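Ribosomal-protein-alanine acetyltransferase (Escherichia coli O157:H7, PDB 5ISV) probably transfers the acetyl group of acetyl-CoA to the N-terminal alanine of ribosomal protein bS18, as a GNAT-fold enzyme. Local coordinates at residues F25-E29 with K30-S34; A33-G37 with E38-N42. All coordinates share one frame; numbering follows the deposited sequence.

Contact 1: residues F25-E29 with K30-S34; sequences FPWSE and KTFAS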
ATOM      1  N   PHE A  25       0.636 -10.887 -11.588  1.00 28.80           N
ATOM      2  CA  PHE A  25       0.147 -11.907 -10.658  1.00 29.40           C
ATOM      3  C   PHE A  25      -1.033 -11.237  -9.974  1.00 27.96           C
ATOM      4  O   PHE A  25      -0.984 -10.923  -8.787  1.00 26.18           O
ATOM      5  CB  PHE A  25       1.247 -12.343  -9.647  1.00 28.30           C
ATOM      6  CG  PHE A  25       2.459 -12.932 -10.295  1.00 31.19           C
ATOM      7  CD1 PHE A  25       3.457 -12.110 -10.804  1.00 31.39           C
ATOM      8  CD2 PHE A  25       2.624 -14.325 -10.366  1.00 32.40           C
ATOM      9  CE1 PHE A  25       4.536 -12.655 -11.450  1.00 35.61           C
ATOM     10  CE2 PHE A  25       3.735 -14.873 -10.973  1.00 37.43           C
ATOM     11  CZ  PHE A  25       4.695 -14.034 -11.514  1.00 39.66           C
ATOM     12  N   PRO A  26      -2.106 -10.977 -10.742  1.00 27.44           N
ATOM     13  CA  PRO A  26      -3.153 -10.175 -10.190  1.00 28.16           C
ATOM     14  C   PRO A  26      -3.982 -10.895  -9.154  1.00 29.25           C
ATOM     15  O   PRO A  26      -4.164 -12.113  -9.207  1.00 31.34           O
ATOM     16  CB  PRO A  26      -4.027  -9.868 -11.391  1.00 28.15           C
ATOM     17  CG  PRO A  26      -3.859 -11.046 -12.264  1.00 28.39           C
ATOM     18  CD  PRO A  26      -2.402 -11.389 -12.114  1.00 27.19           C
ATOM     19  N   TRP A  27      -4.471 -10.096  -8.226  1.00 28.50           N
ATOM     20  CA  TRP A  27      -5.531 -10.481  -7.343  1.00 27.36           C
ATOM     21  C   TRP A  27      -6.800 -10.943  -8.092  1.00 30.90           C
ATOM     22  O   TRP A  27      -7.132 -10.415  -9.134  1.00 32.08           O
ATOM     23  CB  TRP A  27      -5.885  -9.286  -6.413  1.00 27.69           C
ATOM     24  CG  TRP A  27      -5.137  -9.256  -5.118  1.00 26.05           C
ATOM     25  CD1 TRP A  27      -4.047 -10.015  -4.766  1.00 28.19           C
ATOM     26  CD2 TRP A  27      -5.423  -8.433  -3.994  1.00 22.82           C
ATOM     27  NE1 TRP A  27      -3.664  -9.731  -3.475  1.00 27.05           N
ATOM     28  CE2 TRP A  27      -4.489  -8.764  -2.978  1.00 22.84           C
ATOM     29  CE3 TRP A  27      -6.397  -7.483  -3.728  1.00 22.67           C
ATOM     30  CZ2 TRP A  27      -4.488  -8.135  -1.754  1.00 20.68           C
ATOM     31  CZ3 TRP A  27      -6.397  -6.848  -2.558  1.00 20.55           C
ATOM     32  CH2 TRP A  27      -5.467  -7.207  -1.536  1.00 19.26           C
ATOM     33  N   SER A  28      -7.473 -11.951  -7.535  1.00 28.75           N
ATOM     34  CA  SER A  28      -8.821 -12.351  -7.968  1.00 29.02           C
ATOM     35  C   SER A  28      -9.890 -11.458  -7.368  1.00 25.53           C
ATOM     36  O   SER A  28      -9.630 -10.741  -6.410  1.00 25.57           O
ATOM     37  CB  SER A  28      -9.111 -13.771  -7.554  1.00 27.78           C
ATOM     38  OG  SER A  28      -9.361 -13.817  -6.155  1.00 29.49           O
ATOM     39  N   GLU A  29     -11.101 -11.511  -7.936  1.00 25.18           N
ATOM     40  CA  GLU A  29     -12.192 -10.670  -7.462  1.00 25.94           C
ATOM     41  C   GLU A  29     -12.547 -11.012  -6.037  1.00 23.13           C
ATOM     42  O   GLU A  29     -12.837 -10.113  -5.241  1.00 24.58           O
ATOM     43  CB  GLU A  29     -13.469 -10.837  -8.315  1.00 29.26           C
ATOM     44  CG  GLU A  29     -13.536 -10.000  -9.543  1.00 34.76           C
ATOM     45  CD  GLU A  29     -14.822 -10.223 -10.349  1.00 42.54           C
ATOM     46  OE1 GLU A  29     -15.817 -10.837  -9.857  1.00 46.65           O
ATOM     47  OE2 GLU A  29     -14.843  -9.755 -11.499  1.00 48.86           O
ATOM     48  N   LYS A  30     -12.480 -12.313  -5.698  1.00 25.45           N
ATOM     49  CA  LYS A  30     -12.741 -12.783  -4.344  1.00 29.43           C
ATOM     50  C   LYS A  30     -11.703 -12.264  -3.357  1.00 24.26           C
ATOM     51  O   LYS A  30     -12.060 -11.922  -2.215  1.00 28.23           O
ATOM     52  CB  LYS A  30     -12.789 -14.310  -4.319  1.00 36.29           C
ATOM     53  CG  LYS A  30     -14.112 -14.892  -4.782  1.00 43.42           C
ATOM     54  CD  LYS A  30     -14.409 -16.234  -4.097  1.00 49.78           C
ATOM     55  CE  LYS A  30     -13.361 -17.307  -4.397  1.00 57.12           C
ATOM     56  NZ  LYS A  30     -13.250 -18.359  -3.336  1.00 69.28           N
ATOM     57  N   THR A  31     -10.445 -12.163  -3.768  1.00 26.04           N
ATOM     58  CA  THR A  31      -9.423 -11.545  -2.890  1.00 27.24           C
ATOM     59  C   THR A  31      -9.731 -10.086  -2.602  1.00 22.90           C
ATOM     60  O   THR A  31      -9.650  -9.630  -1.466  1.00 22.48           O
ATOM     61  CB  THR A  31      -7.982 -11.616  -3.454  1.00 28.12           C
ATOM     62  OG1 THR A  31      -7.624 -12.981  -3.628  1.00 31.33           O
ATOM     63  CG2 THR A  31      -6.981 -11.038  -2.469  1.00 28.39           C
ATOM     64  N   PHE A  32     -10.111  -9.333  -3.655  1.00 22.24           N
ATOM     65  CA  PHE A  32     -10.524  -7.952  -3.399  1.00 21.83           C
ATOM     66  C   PHE A  32     -11.679  -7.821  -2.441  1.00 23.56           C
ATOM     67  O   PHE A  32     -11.648  -7.001  -1.545  1.00 25.48           O
ATOM     68  CB  PHE A  32     -10.914  -7.203  -4.682  1.00 22.97           C
ATOM     69  CG  PHE A  32      -9.770  -6.485  -5.391  1.00 21.56           C
ATOM     70  CD1 PHE A  32      -9.254  -5.288  -4.944  1.00 24.63           C
ATOM     71  CD2 PHE A  32      -9.219  -7.067  -6.507  1.00 25.36           C
ATOM     72  CE1 PHE A  32      -8.231  -4.642  -5.635  1.00 22.24           C
ATOM     73  CE2 PHE A  32      -8.219  -6.430  -7.223  1.00 22.46           C
ATOM     74  CZ  PHE A  32      -7.698  -5.234  -6.742  1.00 23.14           C
ATOM     75  N   ALA A  33     -12.734  -8.594  -2.665  1.00 26.79           N
ATOM     76  CA  ALA A  33     -13.873  -8.630  -1.735  1.00 29.61           C
ATOM     77  C   ALA A  33     -13.515  -9.024  -0.288  1.00 29.00           C
ATOM     78  O   ALA A  33     -14.199  -8.653   0.676  1.00 35.21           O
ATOM     79  CB  ALA A  33     -14.905  -9.613  -2.250  1.00 30.84           C
ATOM     80  N   SER A  34     -12.496  -9.822  -0.142  1.00 26.81           N
ATOM     81  CA  SER A  34     -12.043 -10.266   1.186  1.00 29.66           C
ATOM     82  C   SER A  34     -11.318  -9.139   1.931  1.00 27.66           C
ATOM     83  O   SER A  34     -11.371  -9.045   3.154  1.00 31.65           O
ATOM     84  CB  SER A  34     -11.118 -11.462   1.037  1.00 30.72           C
ATOM     85  OG  SER A  34     -11.841 -12.604   0.583  1.00 35.15           O
TER
HETATM   86  O   HOH W   1      -5.519 -13.180  -5.309  1.00 32.90           O

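Contact 2: residues A33-G37 with E38-N42; sequences ASNQG and ERYLN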
ATOM      1  N   ALA A  33     -12.734  -8.594  -2.665  1.00 26.79           N
ATOM      2  CA  ALA A  33     -13.873  -8.630  -1.735  1.00 29.61           C
ATOM      3  C   ALA A  33     -13.515  -9.024  -0.288  1.00 29.00           C
ATOM      4  O   ALA A  33     -14.199  -8.653   0.676  1.00 35.21           O
ATOM      5  CB  ALA A  33     -14.905  -9.613  -2.250  1.00 30.84           C
ATOM      6  N   SER A  34     -12.496  -9.822  -0.142  1.00 26.81           N
ATOM      7  CA  SER A  34     -12.043 -10.266   1.186  1.00 29.66           C
ATOM      8  C   SER A  34     -11.318  -9.139   1.931  1.00 27.66           C
ATOM      9  O   SER A  34     -11.371  -9.045   3.154  1.00 31.65           O
ATOM     10  CB  SER A  34     -11.118 -11.462   1.037  1.00 30.72           C
ATOM     11  OG  SER A  34     -11.841 -12.604   0.583  1.00 35.15           O
ATOM     12  N   ASN A  35     -10.651  -8.263   1.187  1.00 24.10           N
ATOM     13  CA  ASN A  35      -9.792  -7.240   1.764  1.00 21.75           C
ATOM     14  C   ASN A  35     -10.521  -5.873   1.880  1.00 21.18           C
ATOM     15  O   ASN A  35     -10.055  -4.837   1.340  1.00 21.71           O
ATOM     16  CB  ASN A  35      -8.488  -7.153   0.953  1.00 19.64           C
ATOM     17  CG  ASN A  35      -7.433  -8.174   1.377  1.00 19.74           C
ATOM     18  OD1 ASN A  35      -6.720  -8.023   2.395  1.00 24.79           O
ATOM     19  ND2 ASN A  35      -7.346  -9.261   0.603  1.00 21.05           N
ATOM     20  N   GLN A  36     -11.641  -5.883   2.600  0.50 25.57           N
ATOM     21  CA  GLN A  36     -12.406  -4.680   2.898  0.50 26.31           C
ATOM     22  C   GLN A  36     -13.134  -4.804   4.237  0.50 27.00           C
ATOM     23  O   GLN A  36     -13.128  -5.872   4.888  0.50 27.48           O
ATOM     24  CB  GLN A  36     -13.404  -4.386   1.770  0.50 27.49           C
ATOM     25  CG  GLN A  36     -14.640  -5.257   1.796  0.50 29.16           C
ATOM     26  CD  GLN A  36     -15.560  -4.961   0.626  0.50 31.57           C
ATOM     27  OE1 GLN A  36     -16.005  -3.829   0.441  0.50 33.24           O
ATOM     28  NE2 GLN A  36     -15.857  -5.982  -0.166  0.50 33.77           N
ATOM     29  N   GLY A  37     -13.703  -3.692   4.683  1.00 27.57           N
ATOM     30  CA  GLY A  37     -14.541  -3.650   5.898  1.00 29.96           C
ATOM     31  C   GLY A  37     -13.945  -2.834   7.024  1.00 29.41           C
ATOM     32  O   GLY A  37     -13.060  -2.040   6.785  1.00 26.82           O
ATOM     33  N   GLU A  38     -14.382  -3.077   8.262  1.00 31.03           N
ATOM     34  CA  GLU A  38     -14.092  -2.151   9.354  1.00 32.60           C
ATOM     35  C   GLU A  38     -12.599  -2.036   9.740  1.00 31.12           C
ATOM     36  O   GLU A  38     -12.208  -1.000  10.229  1.00 33.76           O
ATOM     37  CB  GLU A  38     -15.014  -2.364  10.568  1.00 38.44           C
ATOM     38  CG  GLU A  38     -14.616  -3.402  11.590  1.00 42.53           C
ATOM     39  CD  GLU A  38     -15.631  -3.482  12.732  1.00 47.28           C
ATOM     40  OE1 GLU A  38     -16.184  -2.432  13.154  1.00 47.73           O
ATOM     41  OE2 GLU A  38     -15.877  -4.600  13.227  1.00 54.13           O
ATOM     42  N   ARG A  39     -11.771  -3.057   9.496  1.00 26.38           N
ATOM     43  CA  ARG A  39     -10.323  -2.906   9.764  1.00 28.30           C
ATOM     44  C   ARG A  39      -9.555  -2.243   8.623  1.00 24.75           C
ATOM     45  O   ARG A  39      -8.417  -1.800   8.794  1.00 28.28           O
ATOM     46  CB  ARG A  39      -9.633  -4.196  10.146  1.00 34.34           C
ATOM     47  CG  ARG A  39      -9.752  -5.382   9.227  1.00 37.00           C
ATOM     48  CD  ARG A  39      -9.074  -6.609   9.832  1.00 46.43           C
ATOM     49  NE  ARG A  39      -9.485  -6.859  11.223  1.00 46.98           N
ATOM     50  CZ  ARG A  39     -10.414  -7.733  11.626  1.00 48.83           C
ATOM     51  NH1 ARG A  39     -11.099  -8.479  10.767  1.00 46.09           N
ATOM     52  NH2 ARG A  39     -10.677  -7.855  12.916  1.00 53.33           N
ATOM     53  N   TYR A  40     -10.184  -2.106   7.464  1.00 21.19           N
ATOM     54  CA  TYR A  40      -9.512  -1.529   6.311  1.00 20.34           C
ATOM     55  C   TYR A  40      -9.579  -0.008   6.276  1.00 19.83           C
ATOM     56  O   TYR A  40     -10.536   0.579   6.698  1.00 23.50           O
ATOM     57  CB  TYR A  40     -10.027  -2.170   5.031  1.00 20.42           C
ATOM     58  CG  TYR A  40      -9.442  -3.551   4.893  1.00 18.85           C
ATOM     59  CD1 TYR A  40     -10.001  -4.632   5.581  1.00 20.21           C
ATOM     60  CD2 TYR A  40      -8.316  -3.782   4.122  1.00 18.86           C
ATOM     61  CE1 TYR A  40      -9.453  -5.887   5.457  1.00 20.79           C
ATOM     62  CE2 TYR A  40      -7.742  -5.051   3.995  1.00 18.15           C
ATOM     63  CZ  TYR A  40      -8.317  -6.107   4.689  1.00 20.61           C
ATOM     64  OH  TYR A  40      -7.727  -7.367   4.644  1.00 25.24           O
ATOM     65  N   LEU A  41      -8.516   0.561   5.733  1.00 18.91           N
ATOM     66  CA  LEU A  41      -8.440   2.000   5.398  1.00 18.84           C
ATOM     67  C   LEU A  41      -7.941   2.075   3.980  1.00 18.39           C
ATOM     68  O   LEU A  41      -6.761   2.323   3.747  1.00 19.78           O
ATOM     69  CB  LEU A  41      -7.504   2.718   6.385  1.00 20.48           C
ATOM     70  CG  LEU A  41      -7.513   4.257   6.362  1.00 22.32           C
ATOM     71  CD1 LEU A  41      -8.856   4.790   6.805  1.00 26.53           C
ATOM     72  CD2 LEU A  41      -6.413   4.836   7.233  1.00 22.25           C
ATOM     73  N   ASN A  42      -8.876   1.859   3.041  1.00 17.99           N
ATOM     74  CA  ASN A  42      -8.538   1.735   1.630  1.00 17.79           C
ATOM     75  C   ASN A  42      -8.792   3.079   0.924  1.00 18.21           C
ATOM     76  O   ASN A  42      -9.777   3.742   1.193  1.00 20.84           O
ATOM     77  CB  ASN A  42      -9.443   0.666   0.993  1.00 17.65           C
ATOM     78  CG  ASN A  42      -9.145  -0.728   1.545  1.00 17.52           C
ATOM     79  OD1 ASN A  42      -8.081  -0.936   2.113  1.00 18.02           O
ATOM     80  ND2 ASN A  42     -10.043  -1.671   1.362  1.00 19.10           N
TER
HETATM   81  O   HOH W   2     -12.495  -5.889   7.779  1.00 38.31           O
HETATM   82  O   HOH W   3     -13.364   0.584   6.231  1.00 41.67           O

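Contact 1: residues F25-E29 with K30-S34
Ser-28 and Thr-31 meet where a loop passes into helix 29-34, and the first turn is closed by the backbone bonds Phe-32 N to Ser-28 O (3.1 Å) and Ala-33 N to Glu-29 O (3.0 Å). Ser-28 is the N-cap: its OG lies between its own backbone N and carbonyl carbon (chi1 74°) and accepts from Thr-31 N at 3.1 Å. A short hydroxyl side chain suits this place because it can fold back onto an amide that has no earlier helical carbonyl to bond. A water links Thr-31 OG1 to Ser-28 N. The other branch of Thr-31 is apolar; with CG2 turned anti to the backbone N, the methyl sits squarely over the five-membered ring of Trp-27, 3.4 Å from its centroid, a CH-pi contact. Trp-27 also points the edge of its six-membered ring at CE3 into the centre of a Phe-32 face, a T-shaped pair with planes at 83°. Phe-32 in turn meets Phe-54 edge-to-face. The two branches of Thr-31 thus do different work, hydroxyl at the hydrated cap and methyl on the indole; that methyl and the Phe-32 face place the indole, while the capping bond holds the turn that carries them.

Contact 2: residues A33-G37 with E38-N42
Tyr-40 OH donates to Asn-35 OD1 over only 2.5 Å, the shortest polar bond between the two halves of this turn. The hydroxyl approaches from above the amide's carbonyl plane, 39° out of it, and so misses the lone-pair directions despite the short distance. Asn-35, just past the end of helix 29-34, gives its ND2 to Thr-31 O one turn back, so its amide ties the helix end to the tyrosine. The phenol ring folds back under the chain, one face covered by the peptide between Asn-35 and Gln-36: Asn-35 C lies 3.5 Å above the ring centre, with Gln-36 N nearer the rim. A flat aromatic side chain suits this place, offering a face to the peptide and a hydroxyl to the amide beyond it. Gly-37 opens a type I turn closed by Tyr-40 N to Gly-37 O at 3.0 Å; its backbone angles (phi 114°, psi -159°) leave no room for a beta carbon between the carbonyl before it and Glu-38 N, which suits glycine. A water also bridges Gly-37 O and Tyr-40 O. Farther on, Asn-42 ND2 reaches Asn-35 O in that carbonyl's plane at 3.2 Å, while its OD1 accepts from Thr-57 N of strand 50-60. The two asparagines, each donating and accepting, together with the tyrosine hydroxyl, therefore fasten the loop both to the helix it leaves and to the sheet it is about to join.

Overall arrangement
Contacts 1 and 2 describe the beginning and the end of helix 29-34, sharing Ala-33 and Ser-34, with centres 12 Å apart. They touch directly where Trp-27 CH2 of contact 1 packs 3.5 Å from Asn-35 ND2 of contact 2, so the indole runs along the helix from its cap toward its exit. Contact 1 is the nearer to the predicted functional residues: the side chain of Phe-32 is about 7 Å from that of Ala-70 in the acetyl-CoA site, and that of Trp-27 about 9 Å from that of Glu-103, the predicted proton acceptor. Contact 2 instead leads the chain into strand 43-47 of the GNAT sheet.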